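CADD-like protein of unknown function (Nostoc punctiforme, PDB 3B5O) is of unknown function but belongs to an all-helical family of the heme-oxygenase-like clan and is possibly an oxidoreductase, in keeping with its resemblance to CADD. Local coordinates at residues 25-28 with 29-32; 92-95 with 96-99; 115-118 with 119-122; 158-161 with 162-166. All coordinates share one frame; numbering follows the deposited sequence. Where two conformers were deposited one is given.

Interaction 1 of 4, residues 25-28 with 29-32; sequences TENP and VVQM
Asn-27 reaches forward with its side-chain carbonyl to the backbone of Val-29 and Val-30, as an N-cap side chain does, with a weak Asx-turn bond to Val-29 beside the better one. The straighter bond comes from Val-30 N, 3.1 Å from Asn-27 OD1 at 163°, in the carbonyl plane and on a lone pair. Val-29 N is nearer to Asn-27 OD1, at 2.8 Å, but the angle is poor and the bond weak. The chi1 of 167°, with CG opposite the backbone N, brings OD1 to these two N-H groups, while ND2 is held by Ala-21 O. Asparagine's short amide can thus accept and donate at once. An alanine here would probably leave the N-H of Val-30 and the carbonyl of Ala-21 without their mates and the turn less firmly set.

A second side-chain bond runs backward. Gln-31 bends at chi2 (-85°), which carries NE2 to 2.8 Å from Thr-25 O; the oxygen lies in the plane of the glutamine amide. A backbone bond joins Gln-31 N to Asn-27 O at 2.9 Å. Pro-28, which has no N-H to offer, fits the start of the turn with its ring-restricted phi.

In van der Waals contact, Val-30 sets CG1 against Thr-25 O at 3.7 Å and CG2 against Asn-27 CB at 4.0 Å. In the chain the loop follows helix 2-18 and precedes helix 38-68; in space Asn-27 and Val-29 rest on Trp-222 of helix 204-230, Val-30 meets Leu-155 of helix 135-163, and Val-29 also packs on Ile-41 and Val-44 of helix 38-68.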
# COMPACT_ATOMS: atom_id res chain seq x y z
N THR A 25 10.24 -5.70 11.90
CA THR A 25 11.02 -5.22 13.02
C THR A 25 11.63 -3.84 12.85
O THR A 25 11.79 -3.12 13.83
CB THR A 25 12.15 -6.21 13.39
OG1 THR A 25 12.99 -6.42 12.25
CG2 THR A 25 11.57 -7.55 13.87
N GLU A 26 12.02 -3.45 11.63
CA GLU A 26 12.73 -2.18 11.45
C GLU A 26 11.87 -1.04 10.91
O GLU A 26 12.36 0.08 10.80
CB GLU A 26 13.95 -2.36 10.54
CG GLU A 26 15.10 -3.09 11.20
CD GLU A 26 16.27 -3.28 10.26
OE1 GLU A 26 16.21 -4.17 9.39
OE2 GLU A 26 17.26 -2.54 10.42
N ASN A 27 10.60 -1.30 10.63
CA ASN A 27 9.71 -0.21 10.22
C ASN A 27 9.78 0.92 11.25
O ASN A 27 9.84 0.65 12.45
CB ASN A 27 8.30 -0.74 10.02
CG ASN A 27 7.27 0.35 9.89
OD1 ASN A 27 6.84 0.90 10.90
ND2 ASN A 27 6.82 0.63 8.66
N PRO A 28 9.81 2.19 10.81
CA PRO A 28 10.01 3.27 11.75
C PRO A 28 8.90 3.50 12.78
O PRO A 28 9.19 4.01 13.85
CB PRO A 28 10.21 4.50 10.86
CG PRO A 28 9.56 4.16 9.61
CD PRO A 28 9.79 2.69 9.42
N VAL A 29 7.66 3.14 12.45
CA VAL A 29 6.60 3.18 13.43
C VAL A 29 6.80 2.05 14.45
O VAL A 29 6.69 2.27 15.66
CB VAL A 29 5.21 3.17 12.78
CG1 VAL A 29 4.14 3.11 13.87
CG2 VAL A 29 5.03 4.44 11.89
N VAL A 30 7.10 0.85 13.97
CA VAL A 30 7.41 -0.27 14.90
C VAL A 30 8.53 0.15 15.86
O VAL A 30 8.47 -0.12 17.07
CB VAL A 30 7.79 -1.55 14.14
CG1 VAL A 30 8.35 -2.62 15.13
CG2 VAL A 30 6.55 -2.08 13.38
N GLN A 31 9.54 0.85 15.34
CA GLN A 31 10.70 1.25 16.15
C GLN A 31 10.38 2.27 17.23
O GLN A 31 11.18 2.44 18.16
CB GLN A 31 11.84 1.77 15.25
CG GLN A 31 12.48 0.66 14.44
CD GLN A 31 13.56 -0.07 15.22
OE1 GLN A 31 14.45 0.58 15.80
NE2 GLN A 31 13.51 -1.40 15.23
N MSE A 32 9.23 2.94 17.13
CA MSE A 32 8.81 3.91 18.14
C MSE A 32 7.76 3.36 19.10
O MSE A 32 7.33 4.08 20.00
CB MSE A 32 8.32 5.23 17.51
CG MSE A 32 6.98 5.18 16.76
SE MSE A 32 6.60 6.84 15.96
CE MSE A 32 5.41 7.45 17.39

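Interaction 2 of 4, residues 92-95 with 96-99; sequences GISH and YTLL
Ser-94 and Thr-97 face each other across the first turn of helix 95-107, their CA atoms 5.1 Å apart, where an extended backbone at Ile-93 and Ser-94 gives way to helical angles from His-95 onward. Ser-94 is the N-cap, and Ile-93 with Leu-98 forms the hydrophobic staple that often accompanies one.

The capping bond runs from Thr-97 N to Ser-94 OG, 3.0 Å long at 157°. With chi1 at 70°, OG sits between the serine's own N and carbonyl carbon, which turns it toward the N-H of Thr-97. A serine hydroxyl, small and close to the main chain, is well placed for this task. Thr-97 OG1 also lies 3.0 Å from Ser-94 OG. Regular helical bonds follow, Leu-98 N to Ser-94 O at 3.0 Å and Leu-99 N to His-95 O at 3.1 Å.

His-95 turns its imidazole away from the turn and into the protein. There NE2 is hydrogen-bonded to Lys-178 NZ, ND1 makes a weak bond to Glu-85, and the ring meets His-179 edge-to-face. Tyr-96 and Leu-99 lead instead to helix 38-68, touching Lys-53 and Tyr-48.

The staple joins the residue before the cap to the fourth residue after it, Ile-93 to Leu-98. Ile-93 suits it by being branched at CB: CG2, opposite the backbone N, is the branch that does the touching, and the isoleucine crosses both partners at about a right angle. One methyl thus serves two residues, with Ile-93 CG2 lying 3.7 Å from Thr-97 CG2 and 3.6 Å from Leu-98 CD2.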
# COMPACT_ATOMS: atom_id res chain seq x y z
N GLY A 92 -19.86 -6.68 -1.32
CA GLY A 92 -20.06 -5.30 -1.75
C GLY A 92 -19.46 -4.24 -0.82
O GLY A 92 -19.57 -3.05 -1.10
N ILE A 93 -18.84 -4.68 0.27
CA ILE A 93 -18.20 -3.77 1.21
C ILE A 93 -16.73 -3.61 0.79
O ILE A 93 -15.99 -4.59 0.67
CB ILE A 93 -18.25 -4.30 2.65
CG1 ILE A 93 -19.69 -4.62 3.08
CG2 ILE A 93 -17.63 -3.30 3.61
CD1 ILE A 93 -19.75 -5.35 4.42
N SER A 94 -16.31 -2.38 0.55
CA SER A 94 -14.93 -2.16 0.15
C SER A 94 -13.94 -2.55 1.23
O SER A 94 -14.23 -2.50 2.43
CB SER A 94 -14.70 -0.69 -0.21
OG SER A 94 -14.74 0.14 0.93
N HIS A 95 -12.74 -2.90 0.79
CA HIS A 95 -11.64 -3.15 1.73
C HIS A 95 -11.37 -1.96 2.63
O HIS A 95 -11.13 -2.12 3.83
CB HIS A 95 -10.39 -3.58 0.96
CG HIS A 95 -10.50 -4.94 0.35
ND1 HIS A 95 -9.52 -5.48 -0.47
CD2 HIS A 95 -11.46 -5.89 0.45
CE1 HIS A 95 -9.88 -6.69 -0.85
NE2 HIS A 95 -11.05 -6.96 -0.30
N TYR A 96 -11.43 -0.75 2.08
CA TYR A 96 -11.28 0.46 2.85
C TYR A 96 -12.31 0.53 3.97
O TYR A 96 -11.98 0.82 5.13
CB TYR A 96 -11.36 1.71 1.95
CG TYR A 96 -11.43 2.98 2.74
CD1 TYR A 96 -10.30 3.53 3.34
CD2 TYR A 96 -12.65 3.60 2.96
CE1 TYR A 96 -10.37 4.67 4.06
CE2 TYR A 96 -12.74 4.74 3.72
CZ TYR A 96 -11.59 5.28 4.29
OH TYR A 96 -11.69 6.42 5.02
N THR A 97 -13.56 0.28 3.64
CA THR A 97 -14.62 0.35 4.63
C THR A 97 -14.46 -0.69 5.72
O THR A 97 -14.70 -0.38 6.89
CB THR A 97 -15.98 0.26 3.94
OG1 THR A 97 -16.16 1.47 3.21
CG2 THR A 97 -17.10 0.10 4.97
N LEU A 98 -14.04 -1.90 5.35
CA LEU A 98 -13.79 -2.95 6.36
C LEU A 98 -12.74 -2.48 7.37
O LEU A 98 -12.90 -2.65 8.57
CB LEU A 98 -13.38 -4.26 5.71
CG LEU A 98 -14.44 -4.97 4.87
CD1 LEU A 98 -13.83 -6.15 4.13
CD2 LEU A 98 -15.63 -5.44 5.75
N LEU A 99 -11.66 -1.90 6.87
CA LEU A 99 -10.65 -1.37 7.76
C LEU A 99 -11.19 -0.22 8.61
O LEU A 99 -11.02 -0.21 9.84
CB LEU A 99 -9.42 -0.90 6.95
CG LEU A 99 -8.31 -0.23 7.75
CD1 LEU A 99 -7.71 -1.20 8.77
CD2 LEU A 99 -7.22 0.28 6.78

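Interaction 3 of 4, residues 115-118 with 119-122; sequences MPSV and ATSK
Ser-117 caps the N-terminus of helix 118-131 by accepting from Thr-120 N, the classic serine N-cap. The capping bond, from Thr-120 N to Ser-117 OG, is 3.2 Å long but nearly straight, at 168°. A chi1 of 69° puts OG between the serine's own N and carbonyl carbon, within reach of Thr-120 N; a longer side chain could not turn back so tightly. Two regular helical bonds follow, Ser-121 N to Ser-117 O at 2.8 Å and Lys-122 N to Val-118 O at 3.0 Å.

The polar ends have further partners on other helices. Glu-228 of helix 204-230 binds Ser-117 OG with OE1 and Ala-119 N with OE2, placing a carboxylate where the helix start probably favours negative charge. Gln-47 of helix 38-68 holds Ser-117 N and Thr-120 OG1, while Lys-122 forms a salt bridge with Glu-224. Replacing Ser-117 by an alanine would probably leave Thr-120 N without its capping acceptor and Glu-228 with one partner fewer.

The methyl of Ala-119, small enough for a buried site, makes a van der Waals contact with the capping hydroxyl, Ala-119 CB lying 3.9 Å from Ser-117 OG. Apolar contact is slight. Pro-116 stiffens the approach to the cap and sets CB against the turn. Threonine serves both needs, its hydroxyl bonded to Gln-47 and its methyl meeting the proline: Thr-120 CG2 lies 3.8 Å from Pro-116 CB.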
# COMPACT_ATOMS: atom_id res chain seq x y z
N MSE A 115 -8.14 14.11 6.91
CA MSE A 115 -7.45 14.85 5.84
C MSE A 115 -6.00 14.37 5.88
O MSE A 115 -5.42 14.19 6.96
CB MSE A 115 -7.45 16.38 6.03
CG MSE A 115 -8.76 17.07 5.67
SE MSE A 115 -9.32 16.86 3.86
CE MSE A 115 -8.33 17.75 3.12
N PRO A 116 -5.40 14.21 4.70
CA PRO A 116 -3.98 13.88 4.68
C PRO A 116 -3.13 14.92 5.38
O PRO A 116 -3.34 16.13 5.24
CB PRO A 116 -3.64 13.83 3.20
CG PRO A 116 -4.86 13.91 2.47
CD PRO A 116 -5.96 14.38 3.35
N SER A 117 -2.17 14.40 6.14
CA SER A 117 -1.15 15.23 6.74
C SER A 117 -0.18 15.79 5.70
O SER A 117 -0.25 15.46 4.51
CB SER A 117 -0.39 14.41 7.77
OG SER A 117 0.39 13.41 7.11
N VAL A 118 0.76 16.62 6.13
CA VAL A 118 1.81 17.05 5.22
C VAL A 118 2.45 15.83 4.54
O VAL A 118 2.63 15.82 3.32
CB VAL A 118 2.89 17.88 5.95
CG1 VAL A 118 4.08 18.17 5.07
CG2 VAL A 118 2.30 19.23 6.47
N ALA A 119 2.84 14.83 5.34
CA ALA A 119 3.51 13.64 4.78
C ALA A 119 2.61 12.86 3.82
O ALA A 119 3.05 12.43 2.76
CB ALA A 119 3.99 12.71 5.89
N THR A 120 1.36 12.65 4.19
CA THR A 120 0.45 11.89 3.35
C THR A 120 0.11 12.64 2.07
O THR A 120 0.05 12.04 0.98
CB THR A 120 -0.77 11.46 4.12
OG1 THR A 120 -0.31 10.77 5.30
CG2 THR A 120 -1.69 10.55 3.28
N SER A 121 -0.07 13.95 2.17
CA SER A 121 -0.32 14.73 0.97
C SER A 121 0.89 14.67 0.03
O SER A 121 0.74 14.56 -1.20
CB SER A 121 -0.69 16.17 1.33
OG SER A 121 -0.85 16.93 0.16
N LYS A 122 2.09 14.75 0.59
CA LYS A 122 3.30 14.64 -0.20
C LYS A 122 3.40 13.28 -0.88
O LYS A 122 3.75 13.19 -2.06
CB LYS A 122 4.51 14.92 0.72
CG LYS A 122 5.88 14.74 0.11
CD LYS A 122 6.98 15.19 1.18
CE LYS A 122 8.39 14.86 0.85
NZ LYS A 122 8.63 13.42 0.90

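Interaction 4 of 4, residues 158-161 with 162-166; sequences KLVE and WLHEG
His-164 grips Val-160 O twice, once with its ring and once with its backbone. The ring bond, from His-164 ND1 to Val-160 O, is 2.8 Å long at 155°; the oxygen lies at the ring edge, near the imidazole plane, while ND1 itself stands above the carbonyl plane, 40° out of it. His-164 N reaches the same Val-160 O at 3.1 Å from the opposite face, in a more bent bond. The chi1 of -84°, with CG beside the backbone N, carries ND1 to the carbonyl that the residue's own N already reaches. A third, weak bond joins His-164 N to Glu-161 O. Of the two ring nitrogens of a histidine, ND1 is the one near enough to the main chain to serve a carbonyl at the end of its own helix.

Behind this the helix runs regularly, with Trp-162 N on Lys-158 O at 2.9 Å and Leu-163 N on Leu-159 O at 3.0 Å.

Packing begins at the imidazole. Val-160 and His-164 lie side by side and point the same way, Val-160 CG1 coming to 3.5 Å from His-164 CE1. The valine thus meets the ring with a methyl and feeds it a carbonyl. Leu-163 sets CD2 at the edge of the Trp-162 indole, in its plane, and both side chains pack on Ile-41 of helix 38-68. Val-160 also touches Leu-103 of helix 95-107, and Leu-163 and His-164 meet Leu-107.

His-164 has left helical geometry, and a carbonyl that accepts two hydrogen bonds, from the backbone N and ring N of the residue just past the helix, is a side-chain-assisted helix C-terminus, here closing helix 135-163.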
# COMPACT_ATOMS: atom_id res chain seq x y z
N LYS A 158 0.06 -5.90 13.12
CA LYS A 158 0.85 -5.63 14.32
C LYS A 158 0.39 -4.36 15.03
O LYS A 158 0.14 -4.36 16.23
CB LYS A 158 2.34 -5.55 14.00
CG LYS A 158 3.23 -5.18 15.18
CD LYS A 158 4.70 -5.20 14.79
CE LYS A 158 5.60 -4.89 15.96
NZ LYS A 158 5.64 -6.04 16.90
N LEU A 159 0.27 -3.27 14.28
CA LEU A 159 -0.12 -1.99 14.89
C LEU A 159 -1.53 -2.06 15.46
O LEU A 159 -1.80 -1.52 16.54
CB LEU A 159 -0.03 -0.87 13.87
CG LEU A 159 1.37 -0.62 13.31
CD1 LEU A 159 1.33 0.54 12.30
CD2 LEU A 159 2.39 -0.31 14.45
N VAL A 160 -2.43 -2.72 14.73
CA VAL A 160 -3.83 -2.81 15.17
C VAL A 160 -3.93 -3.68 16.42
O VAL A 160 -4.66 -3.33 17.37
CB VAL A 160 -4.78 -3.26 14.02
CG1 VAL A 160 -6.20 -3.56 14.55
CG2 VAL A 160 -4.85 -2.16 12.95
N GLU A 161 -3.19 -4.78 16.46
CA GLU A 161 -3.12 -5.63 17.67
C GLU A 161 -2.53 -4.86 18.85
O GLU A 161 -2.99 -5.00 19.99
CB GLU A 161 -2.33 -6.91 17.42
CG GLU A 161 -3.07 -7.93 16.57
CD GLU A 161 -2.27 -9.19 16.31
OE1 GLU A 161 -1.07 -9.23 16.67
OE2 GLU A 161 -2.83 -10.15 15.73
N TRP A 162 -1.51 -4.04 18.60
CA TRP A 162 -0.90 -3.20 19.63
C TRP A 162 -1.91 -2.23 20.24
O TRP A 162 -1.92 -2.00 21.46
CB TRP A 162 0.32 -2.46 19.06
CG TRP A 162 1.12 -1.66 20.02
CD1 TRP A 162 2.26 -2.07 20.68
CD2 TRP A 162 0.93 -0.29 20.38
NE1 TRP A 162 2.75 -1.05 21.44
CE2 TRP A 162 1.95 0.06 21.29
CE3 TRP A 162 -0.05 0.67 20.07
CZ2 TRP A 162 2.06 1.33 21.85
CZ3 TRP A 162 0.07 1.92 20.60
CH2 TRP A 162 1.10 2.25 21.49
N LEU A 163 -2.76 -1.65 19.40
CA LEU A 163 -3.75 -0.67 19.82
C LEU A 163 -4.90 -1.28 20.64
O LEU A 163 -5.46 -0.62 21.50
CB LEU A 163 -4.34 0.07 18.61
CG LEU A 163 -3.48 1.14 17.95
CD1 LEU A 163 -4.07 1.51 16.56
CD2 LEU A 163 -3.29 2.38 18.81
N HIS A 164 -5.26 -2.52 20.33
CA HIS A 164 -6.44 -3.17 20.93
C HIS A 164 -6.07 -3.79 22.25
O HIS A 164 -5.07 -4.49 22.35
CB HIS A 164 -6.98 -4.25 20.00
CG HIS A 164 -7.90 -3.74 18.94
ND1 HIS A 164 -7.44 -3.09 17.81
CD2 HIS A 164 -9.25 -3.80 18.82
CE1 HIS A 164 -8.47 -2.77 17.04
NE2 HIS A 164 -9.58 -3.18 17.64
N GLU A 165 -6.89 -3.56 23.27
CA GLU A 165 -6.68 -4.19 24.57
C GLU A 165 -7.12 -5.66 24.52
O GLU A 165 -6.45 -6.53 25.08
CB GLU A 165 -7.43 -3.42 25.67
N GLY A 166 -8.22 -5.93 23.82
CA GLY A 166 -8.71 -7.29 23.63
C GLY A 166 -8.71 -7.73 22.18
O GLY A 166 -7.90 -7.26 21.37

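From the N terminus, the four contacts follow in series, none nested in or crossing another. Interaction 1 shapes the loop joining helix 2-18 to helix 38-68; interactions 2 and 3 begin helices 95-107 and 118-131, and interaction 4 ends helix 135-163. Interactions 1 and 4 touch directly, in apolar packing: Val-29 CG1 is 3.9 Å from Leu-159 CD2. Interactions 2 and 4 come within about 5 Å at their nearest atoms without touching. Helix 38-68 is common ground to all four, and helix 204-230 joins it beside interactions 1 and 3, tying local turns into one helical bundle.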